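Acidocalcisomal pyrophosphatase (Trypanosoma brucei brucei, PDB 5C5V) probably hydrolyses inorganic pyrophosphate to phosphate with the help of magnesium ions, joining an EF-hand region to a PPase-family catalytic domain. Local coordinates at residues A15-V18 and T19-Y23; P26-V29 and E30-C33. All blocks are in the same frame, centred on the assembly; numbering follows the deposited sequence.

Contact 1 (A15-V18 and T19-Y23)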
loop_
_atom_site.group_PDB
_atom_site.type_symbol
_atom_site.label_atom_id
_atom_site.label_comp_id
_atom_site.label_asym_id
_atom_site.label_seq_id
_atom_site.Cartn_x
_atom_site.Cartn_y
_atom_site.Cartn_z
ATOM N N ALA A 15 -28.886 16.481 23.826
ATOM C CA ALA A 15 -29.891 16.655 22.788
ATOM C C ALA A 15 -30.654 17.959 22.985
ATOM O O ALA A 15 -31.434 18.368 22.122
ATOM C CB ALA A 15 -30.839 15.480 22.756
ATOM N N PHE A 16 -30.425 18.623 24.115
ATOM C CA PHE A 16 -31.061 19.913 24.375
ATOM C C PHE A 16 -30.022 21.021 24.495
ATOM O O PHE A 16 -30.363 22.173 24.713
ATOM C CB PHE A 16 -31.928 19.857 25.639
ATOM C CG PHE A 16 -33.124 18.957 25.510
ATOM C CD1 PHE A 16 -34.309 19.435 24.978
ATOM C CD2 PHE A 16 -33.059 17.635 25.910
ATOM C CE1 PHE A 16 -35.400 18.606 24.839
ATOM C CE2 PHE A 16 -34.149 16.806 25.780
ATOM C CZ PHE A 16 -35.324 17.293 25.245
ATOM N N ASP A 17 -28.756 20.637 24.414
ATOM C CA ASP A 17 -27.622 21.551 24.315
ATOM C C ASP A 17 -26.654 21.021 23.221
ATOM O O ASP A 17 -25.517 20.639 23.497
ATOM C CB ASP A 17 -26.927 21.680 25.673
ATOM C CG ASP A 17 -25.660 22.511 25.605
ATOM O OD1 ASP A 17 -25.648 23.497 24.833
ATOM O OD2 ASP A 17 -24.669 22.146 26.289
ATOM N N VAL A 18 -27.132 20.996 21.979
ATOM C CA VAL A 18 -26.487 20.264 20.877
ATOM C C VAL A 18 -25.114 20.839 20.519
ATOM O O VAL A 18 -24.211 20.161 20.017
ATOM C CB VAL A 18 -27.393 20.280 19.630
ATOM C CG1 VAL A 18 -28.685 19.526 19.911
ATOM C CG2 VAL A 18 -27.705 21.719 19.214
ATOM N N THR A 19 -24.997 22.118 20.814
ATOM C CA THR A 19 -23.841 22.918 20.510
ATOM C C THR A 19 -22.875 23.034 21.697
ATOM O O THR A 19 -21.869 23.749 21.626
ATOM C CB THR A 19 -24.354 24.287 20.024
ATOM O OG1 THR A 19 -24.235 24.328 18.601
ATOM C CG2 THR A 19 -23.685 25.469 20.696
ATOM N N HIS A 20 -23.181 22.310 22.777
ATOM C CA HIS A 20 -22.358 22.292 23.993
ATOM C C HIS A 20 -22.115 23.688 24.575
ATOM O O HIS A 20 -20.980 24.051 24.879
ATOM C CB HIS A 20 -21.023 21.604 23.731
ATOM C CG HIS A 20 -21.156 20.150 23.397
ATOM N ND1 HIS A 20 -22.100 19.332 23.989
ATOM C CD2 HIS A 20 -20.478 19.367 22.522
ATOM C CE1 HIS A 20 -21.990 18.109 23.497
ATOM N NE2 HIS A 20 -21.013 18.103 22.605
ATOM N N LEU A 21 -23.172 24.477 24.708
ATOM C CA LEU A 21 -23.089 25.721 25.456
ATOM C C LEU A 21 -22.684 25.474 26.910
ATOM O O LEU A 21 -22.161 26.369 27.579
ATOM C CB LEU A 21 -24.427 26.459 25.442
ATOM C CG LEU A 21 -24.942 26.865 24.066
ATOM C CD1 LEU A 21 -26.288 27.584 24.189
ATOM C CD2 LEU A 21 -23.905 27.694 23.303
ATOM N N GLY A 22 -22.997 24.279 27.412
ATOM C CA GLY A 22 -22.737 23.927 28.795
ATOM C C GLY A 22 -23.948 24.132 29.700
ATOM O O GLY A 22 -23.908 23.789 30.884
ATOM N N TYR A 23 -25.034 24.677 29.156
ATOM C CA TYR A 23 -26.231 24.926 29.960
ATOM C C TYR A 23 -27.507 24.890 29.115
ATOM O O TYR A 23 -27.450 24.851 27.887
ATOM C CB TYR A 23 -26.111 26.278 30.678
ATOM C CG TYR A 23 -25.948 27.441 29.729
ATOM C CD1 TYR A 23 -27.027 28.222 29.356
ATOM C CD2 TYR A 23 -24.698 27.750 29.201
ATOM C CE1 TYR A 23 -26.863 29.285 28.477
ATOM C CE2 TYR A 23 -24.529 28.797 28.320
ATOM C CZ TYR A 23 -25.608 29.556 27.961
ATOM O OH TYR A 23 -25.421 30.601 27.084
#

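Contact 2 (P26-V29 and E30-C33)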
loop_
_atom_site.group_PDB
_atom_site.type_symbol
_atom_site.label_atom_id
_atom_site.label_comp_id
_atom_site.label_asym_id
_atom_site.label_seq_id
_atom_site.Cartn_x
_atom_site.Cartn_y
_atom_site.Cartn_z
ATOM N N PRO A 26 -33.448 29.137 28.243
ATOM C CA PRO A 26 -34.836 29.082 28.716
ATOM C C PRO A 26 -35.731 28.245 27.801
ATOM O O PRO A 26 -36.524 27.445 28.296
ATOM C CB PRO A 26 -35.269 30.558 28.729
ATOM C CG PRO A 26 -33.990 31.306 28.922
ATOM C CD PRO A 26 -32.948 30.520 28.160
ATOM N N ASP A 27 -35.618 28.449 26.494
ATOM C CA ASP A 27 -36.382 27.675 25.520
ATOM C C ASP A 27 -36.090 26.182 25.677
ATOM O O ASP A 27 -36.974 25.338 25.555
ATOM C CB ASP A 27 -36.036 28.107 24.090
ATOM C CG ASP A 27 -36.466 29.536 23.782
ATOM O OD1 ASP A 27 -37.461 30.014 24.354
ATOM O OD2 ASP A 27 -35.800 30.177 22.940
ATOM N N LYS A 28 -34.834 25.860 25.942
ATOM C CA LYS A 28 -34.432 24.472 26.108
ATOM C C LYS A 28 -34.988 23.884 27.405
ATOM O O LYS A 28 -35.257 22.689 27.484
ATOM C CB LYS A 28 -32.915 24.360 26.076
ATOM C CG LYS A 28 -32.341 24.533 24.675
ATOM C CD LYS A 28 -33.014 23.578 23.711
ATOM C CE LYS A 28 -32.887 24.045 22.272
ATOM N NZ LYS A 28 -33.440 23.011 21.365
ATOM N N VAL A 29 -35.163 24.730 28.410
ATOM C CA VAL A 29 -35.717 24.291 29.680
ATOM C C VAL A 29 -37.168 23.869 29.502
ATOM O O VAL A 29 -37.571 22.810 29.980
ATOM C CB VAL A 29 -35.629 25.392 30.752
ATOM C CG1 VAL A 29 -36.708 25.190 31.811
ATOM C CG2 VAL A 29 -34.253 25.396 31.388
ATOM N N GLU A 30 -37.942 24.680 28.788
ATOM C CA GLU A 30 -39.318 24.322 28.499
ATOM C C GLU A 30 -39.393 23.041 27.663
ATOM O O GLU A 30 -40.268 22.202 27.880
ATOM C CB GLU A 30 -40.043 25.469 27.789
ATOM C CG GLU A 30 -40.074 26.778 28.575
ATOM C CD GLU A 30 -41.427 27.450 28.528
ATOM O OE1 GLU A 30 -41.502 28.695 28.699
ATOM O OE2 GLU A 30 -42.440 26.732 28.344
ATOM N N GLU A 31 -38.468 22.887 26.720
ATOM C CA GLU A 31 -38.478 21.736 25.821
ATOM C C GLU A 31 -38.136 20.408 26.493
ATOM O O GLU A 31 -38.706 19.379 26.153
ATOM C CB GLU A 31 -37.514 21.959 24.659
ATOM C CG GLU A 31 -38.156 22.691 23.497
ATOM C CD GLU A 31 -37.135 23.367 22.606
ATOM O OE1 GLU A 31 -36.154 22.708 22.200
ATOM O OE2 GLU A 31 -37.321 24.561 22.314
ATOM N N VAL A 32 -37.189 20.425 27.420
ATOM C CA VAL A 32 -36.817 19.202 28.102
ATOM C C VAL A 32 -37.969 18.788 29.046
ATOM O O VAL A 32 -38.170 17.599 29.292
ATOM C CB VAL A 32 -35.485 19.357 28.865
ATOM C CG1 VAL A 32 -35.665 20.229 30.075
ATOM C CG2 VAL A 32 -34.954 18.002 29.279
ATOM N N CYS A 33 -38.733 19.773 29.528
ATOM C CA CYS A 33 -39.910 19.518 30.357
ATOM C C CYS A 33 -41.070 18.958 29.536
ATOM O O CYS A 33 -41.744 18.027 29.961
ATOM C CB CYS A 33 -40.367 20.795 31.079
ATOM S SG CYS A 33 -39.292 21.298 32.435
#

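Contact 1 (A15-V18 and T19-Y23)
Asp17 turns its carboxylate onto the backbone of Leu21 and Gly22, and each oxygen takes one amide. Leu21 N gives its hydrogen to Asp17 OD1 over 2.7 Å; the approach is on the syn lone pair, but the bond is bent, with an N-H...O angle of 137°. Gly22 N reaches Asp17 OD2 at 2.9 Å along a straighter line, also from the syn side, though 33° out of the carboxylate plane. With CG anti to the backbone N (chi1 174°), the acid group is carried across the loop, and the two bonds together hold it against rotation.

The backbone closes the same bend. His20 N donates to Asp17 O at 3.0 Å and completes a type I beta turn from Asp17 to His20. Phi is positive at His20, which ends the turn, and again at Gly22, where a CB would press on the carbonyl oxygen of Leu21.

The Leu21 side chain lies obliquely against the acid in van der Waals packing, its CB 3.3 Å from Asp17 OD1.

This is the front of an EF-hand loop: an aspartate in first position, a glycine in sixth, and the acid bonded to that glycine's amide, as is usual in such loops. The loop joins helix 3-14 to strand 23-24 and helix 26-36. His20 NE2 is hydrogen-bonded to Asp324 of the second subunit, whose Met329 packs on Val18. Within the chain, the Tyr23 ring stacks with His58, just ahead of strand 59-60, while Phe16 is directed at helix 26-36.

Contact 2 (P26-V29 and E30-C33)
Lys28 bends at its second torsion (chi2 -53°) and then runs out straight, which swings NZ round to Glu31, one turn further along the helix; Glu31, extended beyond CG, brings its carboxylate up to it. The two chains cross at an angle and close a salt bridge, Lys28 NZ to Glu31 OE1, 2.9 Å long. The ammonium comes to the syn side of OE1, only 17° out of the carboxylate plane, and the methylenes follow it in, with Lys28 CE 3.5 Å from Glu31 OE1. The other oxygen, Glu31 OE2, lies 3.4 Å from Asp27 O, two acceptors that do not bond to each other.

These are the first two turns of helix 26-36, the exiting helix of an EF-hand. Lys28 occupies the twelfth loop position, where calcium-binding EF-hands usually place a glutamate that supplies two oxygens to the ion. Thr25 OG1 is hydrogen-bonded to Lys28 N near the start of the helix.

Regular i to i+4 bonds carry the backbone, from Glu30 N to Pro26 O (3.1 Å), through Glu31 N to Asp27 O and Val32 N to Lys28 O, to Cys33 N and Val29 O at a longer 3.3 Å. Val32 CG1 lies 3.2 Å from Val29 O. Val29 and Cys33, both buried, pack on Ile52 of helix 43-53, and on this flank Glu30 OE2 forms a salt bridge with Lys49.

Overall arrangement
Contact 1 and contact 2 are successive pieces of one EF-hand, the first part of the loop, then the loop's end and the exiting helix, with their centres 12 Å apart. Phe16 joins them: its CE1 comes to 3.6 Å from Val32 CA, and its carbonyl O lies 3.1 Å from Lys28 CG, so the residue just ahead of Asp17 packs along the face of helix 26-36. Contact 1 also meets the second subunit, whereas no other chain of the assembly touches contact 2. Their centres lie about 34 and 42 Å from the centre of the chain, away from the pyrophosphatase site, where Asp219, Asp224, Asp251 and Asp256 bind magnesium beside imidodiphosphoric acid.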